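Local structure of glucose 1-dehydrogenase (Haloferax mediterranei, 2B5W) at residues G146-P151 with T347-I352. The protein catalyses the zinc-dependent oxidation of D-glucose and several other aldoses with NADP+ or NAD+ as electron acceptor, preferring NADP+. The protein carries 1 engineered substitution. Residues are numbered along the deposited sequence; the frame is centred on the assembly and turned at random.
Sequences GFLIEP and TIKTAI. With K (potassium ion), chain D.
Phe147 lays one face of its ring on the methyl group of Ala351, a CH-pi contact in which Ala351 CB stands 3.6 Å from the ring centroid and only 4° off the normal. The six ring carbons are almost equally far from that methyl, the evidence that it sits over the centre and not over one bond. Phe147 CB already points toward the strand, and chi1 at 62°, with CG between the backbone N and carbonyl carbon, then sets the ring over the Ala351 methyl. The same ring meets Lys349 at its edge: CE1 is 4.2 Å from Lys349 CG, near the ring plane, the two side chains running past each other in opposite directions. Leu148 starts off alongside the strand, yet its tip turns in, and CD2 is 4.1 Å from both CG and CE of Lys349. These two lysine carbons thus lie against both the Phe147 ring edge and Leu148 CD2, themselves neighbours, while Leu148 also touches Leu324 of helix 321-327. A 3.1 Å hydrogen bond from Ile149 N to Gly146 O marks the 3-10 turn leading into helix 149-164; strand 349-353 pairs antiparallel with strand 27-37, and the contact sets that turn against the sheet of the GroES-like catalytic domain of zinc-dependent alcohol dehydrogenases. Glu150, known to bind substrate and the catalytic zinc, though here the zinc is held by Cys38 (engineered), His63 and Glu64, keeps OE1 6.7 Å from Lys349 NZ, too far for a salt bridge. At Pro151 the ring atom CG comes 4.3 Å from Lys349 NZ, a loose apolar neighbour to an ammonium group gripped elsewhere: by a salt bridge to Glu64 OE1 and a hydrogen bond to Val37 O. The lysine reaches these with CG anti to its backbone N (chi1 -177°) and one bend, at chi2.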
loop_
_atom_site.group_PDB
_atom_site.type_symbol
_atom_site.label_atom_id
_atom_site.label_comp_id
_atom_site.label_asym_id
_atom_site.label_seq_id
_atom_site.Cartn_x
_atom_site.Cartn_y
_atom_site.Cartn_z
ATOM N N GLY A 146 3.420 -18.261 -26.183
ATOM C CA GLY A 146 2.574 -17.070 -26.029
ATOM C C GLY A 146 1.575 -17.162 -24.894
ATOM O O GLY A 146 1.047 -16.116 -24.426
ATOM N N PHE A 147 1.285 -18.378 -24.448
ATOM C CA PHE A 147 0.486 -18.605 -23.263
ATOM C C PHE A 147 1.118 -18.080 -21.979
ATOM O O PHE A 147 0.469 -18.122 -20.959
ATOM C CB PHE A 147 0.114 -20.092 -23.145
ATOM C CG PHE A 147 1.297 -20.997 -22.998
ATOM C CD1 PHE A 147 1.831 -21.296 -21.738
ATOM C CD2 PHE A 147 1.897 -21.576 -24.112
ATOM C CE1 PHE A 147 2.943 -22.111 -21.642
ATOM C CE2 PHE A 147 2.981 -22.358 -24.000
ATOM C CZ PHE A 147 3.508 -22.652 -22.788
ATOM N N LEU A 148 2.383 -17.658 -22.018
ATOM C CA LEU A 148 3.047 -17.108 -20.854
ATOM C C LEU A 148 2.840 -15.602 -20.766
ATOM O O LEU A 148 3.102 -15.013 -19.716
ATOM C CB LEU A 148 4.543 -17.375 -20.878
ATOM C CG LEU A 148 4.970 -18.837 -20.739
ATOM C CD1 LEU A 148 6.478 -18.912 -20.766
ATOM C CD2 LEU A 148 4.416 -19.438 -19.504
ATOM N N ILE A 149 2.353 -14.982 -21.834
ATOM C CA ILE A 149 2.155 -13.500 -21.824
ATOM C C ILE A 149 1.101 -13.114 -20.772
ATOM O O ILE A 149 1.312 -12.166 -20.010
ATOM C CB ILE A 149 1.792 -13.007 -23.216
ATOM C CG1 ILE A 149 2.920 -13.233 -24.203
ATOM C CG2 ILE A 149 1.325 -11.568 -23.181
ATOM C CD1 ILE A 149 4.233 -12.594 -23.787
ATOM N N GLU A 150 -0.022 -13.829 -20.665
ATOM C CA GLU A 150 -0.967 -13.475 -19.626
ATOM C C GLU A 150 -0.411 -13.596 -18.211
ATOM O O GLU A 150 -0.522 -12.658 -17.425
ATOM C CB GLU A 150 -2.319 -14.233 -19.801
ATOM C CG GLU A 150 -3.459 -13.671 -18.946
ATOM C CD GLU A 150 -3.520 -14.207 -17.546
ATOM O OE1 GLU A 150 -2.757 -15.160 -17.237
ATOM O OE2 GLU A 150 -4.310 -13.690 -16.703
ATOM N N PRO A 151 0.207 -14.712 -17.802
ATOM C CA PRO A 151 0.808 -14.756 -16.472
ATOM C C PRO A 151 1.864 -13.679 -16.235
ATOM O O PRO A 151 1.901 -13.100 -15.157
ATOM C CB PRO A 151 1.439 -16.157 -16.410
ATOM C CG PRO A 151 0.907 -16.890 -17.494
ATOM C CD PRO A 151 0.187 -16.025 -18.467
ATOM N N THR A 347 5.335 -31.075 -12.050
ATOM C CA THR A 347 4.581 -30.314 -13.048
ATOM C C THR A 347 4.680 -28.880 -12.636
ATOM O O THR A 347 4.309 -28.538 -11.540
ATOM C CB THR A 347 3.135 -30.771 -13.078
ATOM O OG1 THR A 347 3.092 -32.181 -13.385
ATOM C CG2 THR A 347 2.404 -30.132 -14.220
ATOM N N ILE A 348 5.266 -28.037 -13.478
ATOM C CA ILE A 348 5.384 -26.628 -13.118
ATOM C C ILE A 348 4.402 -25.828 -13.971
ATOM O O ILE A 348 3.388 -25.385 -13.467
ATOM C CB ILE A 348 6.810 -26.134 -13.250
ATOM C CG1 ILE A 348 7.716 -26.944 -12.316
ATOM C CG2 ILE A 348 6.871 -24.627 -12.921
ATOM C CD1 ILE A 348 9.166 -26.635 -12.467
ATOM N N LYS A 349 4.710 -25.641 -15.240
ATOM C CA LYS A 349 3.797 -25.002 -16.168
ATOM C C LYS A 349 3.502 -25.893 -17.366
ATOM O O LYS A 349 4.421 -26.410 -17.973
ATOM C CB LYS A 349 4.408 -23.701 -16.688
ATOM C CG LYS A 349 3.522 -22.930 -17.607
ATOM C CD LYS A 349 2.365 -22.370 -16.787
ATOM C CE LYS A 349 1.468 -21.505 -17.563
ATOM N NZ LYS A 349 0.397 -21.069 -16.641
ATOM N N THR A 350 2.226 -26.006 -17.705
ATOM C CA THR A 350 1.774 -26.804 -18.840
ATOM C C THR A 350 0.881 -25.997 -19.718
ATOM O O THR A 350 0.386 -24.956 -19.313
ATOM C CB THR A 350 0.989 -28.020 -18.393
ATOM O OG1 THR A 350 -0.188 -27.603 -17.692
ATOM C CG2 THR A 350 1.773 -28.901 -17.399
ATOM N N ALA A 351 0.690 -26.485 -20.924
ATOM C CA ALA A 351 -0.250 -25.923 -21.863
ATOM C C ALA A 351 -0.808 -27.034 -22.728
ATOM O O ALA A 351 -0.229 -28.102 -22.813
ATOM C CB ALA A 351 0.415 -24.882 -22.756
ATOM N N ILE A 352 -1.925 -26.737 -23.386
ATOM C CA ILE A 352 -2.535 -27.585 -24.394
ATOM C C ILE A 352 -2.416 -26.915 -25.749
ATOM O O ILE A 352 -2.765 -25.755 -25.905
ATOM C CB ILE A 352 -4.010 -27.835 -24.080
ATOM C CG1 ILE A 352 -4.121 -28.542 -22.715
ATOM C CG2 ILE A 352 -4.657 -28.684 -25.193
ATOM C CD1 ILE A 352 -5.508 -28.522 -22.103
HETATM K K K D . 2.941 -28.330 -9.236
#